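Local coordinates for protein isoprenyl transferase (Helicobacter pylori, PDB 2D2R) that probably condenses isopentenyl diphosphate with allylic pyrophosphates in a magnesium-dependent reaction, building the long undecaprenyl diphosphate chain as a homodimer, at residues K85-Y90 / L139-G144. Residues are numbered along the deposited sequence; the frame is centred on the assembly and turned at random.
Sequences KMLKKY and LALNYG
Leu87 on helix 80-100 and Leu141, just past the end of strand 136-140, meet methyl to methyl at their tips, a compact example of a helix laid against a parallel sheet. Followed outward, the Leu141 side chain spans the distance to the helix: CB points toward it, a chi1 of -58° sets CG opposite the carbonyl carbon, and the fork beyond brings CD2 nearer than CD1. CD2 is the branch that touches, 3.7 Å from Leu87 CD1 and 4.1 Å from Leu87 CD2, so one methyl faces both prongs of the opposing leucine; Leu141 CD1 is 4.5 Å from Leu87 CD1, with CB and CG farther back. The same side chain also packs on Ala107 of strand 104-108 and Ile122 of helix 116-129, while Leu87 rests on Leu118 of that second helix. One turn along, Tyr90 adds a looser touch: its CE2 stands 4.4 Å from Leu139 CD1, which approaches the ring obliquely. Beyond the contact, the Tyr90 ring lies against Val45 and Leu48 of helix 37-56. With 9.5 Å between Leu87 CA and Leu141 CA, the backbones stay well apart and side chains alone span the interval. The two segments together bury a modest 126 Å², all of the contact being apolar. The helix and the C-terminal end of an inner strand are therefore joined by shape and dispersion, without the directional constraint that polar bonds would impose.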
ATOM      1  N   LYS A  85      -5.626   8.371 -28.133  1.00 55.11           N
ATOM      2  CA  LYS A  85      -6.534   9.092 -29.031  1.00 55.87           C
ATOM      3  C   LYS A  85      -7.878   9.103 -28.344  1.00 55.03           C
ATOM      4  O   LYS A  85      -8.526  10.147 -28.192  1.00 54.12           O
ATOM      5  CB  LYS A  85      -6.665   8.355 -30.371  1.00 57.33           C
ATOM      6  CG  LYS A  85      -7.742   8.908 -31.317  1.00 60.24           C
ATOM      7  CD  LYS A  85      -7.107   9.526 -32.591  1.00 61.65           C
ATOM      8  CE  LYS A  85      -8.087   9.552 -33.814  1.00 62.99           C
ATOM      9  NZ  LYS A  85      -9.341  10.386 -33.693  1.00 62.44           N
ATOM     10  N   MET A  86      -8.268   7.909 -27.916  1.00 54.59           N
ATOM     11  CA  MET A  86      -9.528   7.701 -27.247  1.00 55.16           C
ATOM     12  C   MET A  86      -9.564   8.441 -25.931  1.00 54.55           C
ATOM     13  O   MET A  86     -10.612   8.916 -25.514  1.00 54.66           O
ATOM     14  CB  MET A  86      -9.751   6.204 -27.031  1.00 55.89           C
ATOM     15  CG  MET A  86      -9.800   5.416 -28.342  1.00 57.74           C
ATOM     16  SD  MET A  86     -10.964   6.142 -29.606  1.00 60.07           S
ATOM     17  CE  MET A  86     -12.578   5.389 -29.134  1.00 59.90           C
ATOM     18  N   LEU A  87      -8.421   8.542 -25.267  1.00 53.82           N
ATOM     19  CA  LEU A  87      -8.398   9.255 -23.994  1.00 53.40           C
ATOM     20  C   LEU A  87      -8.798  10.706 -24.204  1.00 53.55           C
ATOM     21  O   LEU A  87      -9.715  11.216 -23.559  1.00 52.31           O
ATOM     22  CB  LEU A  87      -7.007   9.218 -23.387  1.00 52.40           C
ATOM     23  CG  LEU A  87      -6.969   8.721 -21.951  1.00 52.54           C
ATOM     24  CD1 LEU A  87      -5.536   8.864 -21.386  1.00 51.47           C
ATOM     25  CD2 LEU A  87      -7.971   9.494 -21.121  1.00 50.84           C
ATOM     26  N   LYS A  88      -8.096  11.355 -25.127  1.00 54.77           N
ATOM     27  CA  LYS A  88      -8.335  12.758 -25.436  1.00 56.62           C
ATOM     28  C   LYS A  88      -9.761  12.973 -25.893  1.00 56.11           C
ATOM     29  O   LYS A  88     -10.385  13.960 -25.527  1.00 56.24           O
ATOM     30  CB  LYS A  88      -7.360  13.227 -26.521  1.00 59.26           C
ATOM     31  CG  LYS A  88      -7.847  13.071 -27.964  1.00 62.74           C
ATOM     32  CD  LYS A  88      -8.413  14.394 -28.489  1.00 64.87           C
ATOM     33  CE  LYS A  88      -7.357  15.506 -28.401  1.00 65.82           C
ATOM     34  NZ  LYS A  88      -7.767  16.748 -29.134  1.00 66.83           N
ATOM     35  N   LYS A  89     -10.276  12.048 -26.693  1.00 56.05           N
ATOM     36  CA  LYS A  89     -11.636  12.185 -27.173  1.00 56.39           C
ATOM     37  C   LYS A  89     -12.436  12.199 -25.912  1.00 56.22           C
ATOM     38  O   LYS A  89     -13.194  13.133 -25.646  1.00 56.39           O
ATOM     39  CB  LYS A  89     -12.062  10.986 -28.023  1.00 57.27           C
ATOM     40  CG  LYS A  89     -13.296  11.269 -28.891  1.00 57.70           C
ATOM     41  CD  LYS A  89     -13.722  10.068 -29.717  1.00 59.04           C
ATOM     42  CE  LYS A  89     -14.509   9.072 -28.862  1.00 60.91           C
ATOM     43  NZ  LYS A  89     -15.758   9.674 -28.297  1.00 60.73           N
ATOM     44  N   TYR A  90     -12.214  11.152 -25.122  1.00 55.52           N
ATOM     45  CA  TYR A  90     -12.897  10.978 -23.856  1.00 55.08           C
ATOM     46  C   TYR A  90     -12.912  12.257 -23.039  1.00 54.23           C
ATOM     47  O   TYR A  90     -13.941  12.652 -22.507  1.00 53.93           O
ATOM     48  CB  TYR A  90     -12.228   9.880 -23.036  1.00 55.37           C
ATOM     49  CG  TYR A  90     -12.850   9.761 -21.671  1.00 57.79           C
ATOM     50  CD1 TYR A  90     -14.105   9.163 -21.513  1.00 58.61           C
ATOM     51  CD2 TYR A  90     -12.245  10.335 -20.541  1.00 57.72           C
ATOM     52  CE1 TYR A  90     -14.757   9.146 -20.265  1.00 58.83           C
ATOM     53  CE2 TYR A  90     -12.887  10.318 -19.293  1.00 58.79           C
ATOM     54  CZ  TYR A  90     -14.147   9.727 -19.174  1.00 59.21           C
ATOM     55  OH  TYR A  90     -14.837   9.767 -17.990  1.00 60.18           O
ATOM     56  N   LEU A 139      -7.600  11.657 -12.086  1.00 28.82           N
ATOM     57  CA  LEU A 139      -7.484  10.445 -12.894  1.00 29.05           C
ATOM     58  C   LEU A 139      -6.013  10.068 -12.977  1.00 28.34           C
ATOM     59  O   LEU A 139      -5.130  10.887 -13.320  1.00 27.01           O
ATOM     60  CB  LEU A 139      -8.073  10.590 -14.328  1.00 31.44           C
ATOM     61  CG  LEU A 139      -9.612  10.747 -14.490  1.00 32.62           C
ATOM     62  CD1 LEU A 139      -9.984  10.730 -16.024  1.00 34.33           C
ATOM     63  CD2 LEU A 139     -10.363   9.680 -13.758  1.00 32.63           C
ATOM     64  N   ALA A 140      -5.753   8.818 -12.615  1.00 27.13           N
ATOM     65  CA  ALA A 140      -4.419   8.264 -12.670  1.00 28.48           C
ATOM     66  C   ALA A 140      -4.226   7.763 -14.094  1.00 28.17           C
ATOM     67  O   ALA A 140      -4.876   6.818 -14.495  1.00 29.33           O
ATOM     68  CB  ALA A 140      -4.305   7.095 -11.687  1.00 28.87           C
ATOM     69  N   LEU A 141      -3.335   8.405 -14.834  1.00 27.69           N
ATOM     70  CA  LEU A 141      -3.072   8.075 -16.218  1.00 27.46           C
ATOM     71  C   LEU A 141      -1.635   7.711 -16.450  1.00 27.17           C
ATOM     72  O   LEU A 141      -0.731   8.495 -16.186  1.00 28.80           O
ATOM     73  CB  LEU A 141      -3.456   9.282 -17.091  1.00 30.40           C
ATOM     74  CG  LEU A 141      -4.912   9.698 -16.935  1.00 29.96           C
ATOM     75  CD1 LEU A 141      -5.111  11.127 -17.534  1.00 34.80           C
ATOM     76  CD2 LEU A 141      -5.835   8.693 -17.670  1.00 31.30           C
ATOM     77  N   ASN A 142      -1.409   6.513 -16.985  1.00 26.66           N
ATOM     78  CA  ASN A 142      -0.038   6.008 -17.177  1.00 27.65           C
ATOM     79  C   ASN A 142       0.616   6.177 -15.796  1.00 26.28           C
ATOM     80  O   ASN A 142       1.741   6.641 -15.671  1.00 24.45           O
ATOM     81  CB  ASN A 142       0.750   6.832 -18.197  1.00 28.65           C
ATOM     82  CG  ASN A 142       2.079   6.256 -18.496  1.00 28.36           C
ATOM     83  OD1 ASN A 142       2.282   5.023 -18.438  1.00 34.39           O
ATOM     84  ND2 ASN A 142       3.037   7.125 -18.836  1.00 30.86           N
ATOM     85  N   TYR A 143      -0.131   5.772 -14.787  1.00 25.41           N
ATOM     86  CA  TYR A 143       0.296   5.922 -13.386  1.00 23.86           C
ATOM     87  C   TYR A 143       0.848   4.688 -12.698  1.00 25.18           C
ATOM     88  O   TYR A 143       0.301   3.587 -12.829  1.00 20.84           O
ATOM     89  CB  TYR A 143      -0.892   6.404 -12.545  1.00 22.37           C
ATOM     90  CG  TYR A 143      -0.537   6.581 -11.081  1.00 24.15           C
ATOM     91  CD1 TYR A 143      -0.014   7.796 -10.598  1.00 23.95           C
ATOM     92  CD2 TYR A 143      -0.609   5.499 -10.197  1.00 25.19           C
ATOM     93  CE1 TYR A 143       0.436   7.912  -9.235  1.00 26.48           C
ATOM     94  CE2 TYR A 143      -0.163   5.605  -8.861  1.00 24.35           C
ATOM     95  CZ  TYR A 143       0.356   6.789  -8.378  1.00 26.23           C
ATOM     96  OH  TYR A 143       0.823   6.827  -7.047  1.00 22.50           O
ATOM     97  N   GLY A 144       1.915   4.908 -11.914  1.00 23.82           N
ATOM     98  CA  GLY A 144       2.479   3.822 -11.132  1.00 23.82           C
ATOM     99  C   GLY A 144       3.058   4.494  -9.902  1.00 22.47           C
ATOM    100  O   GLY A 144       3.710   5.507 -10.046  1.00 23.24           O
TER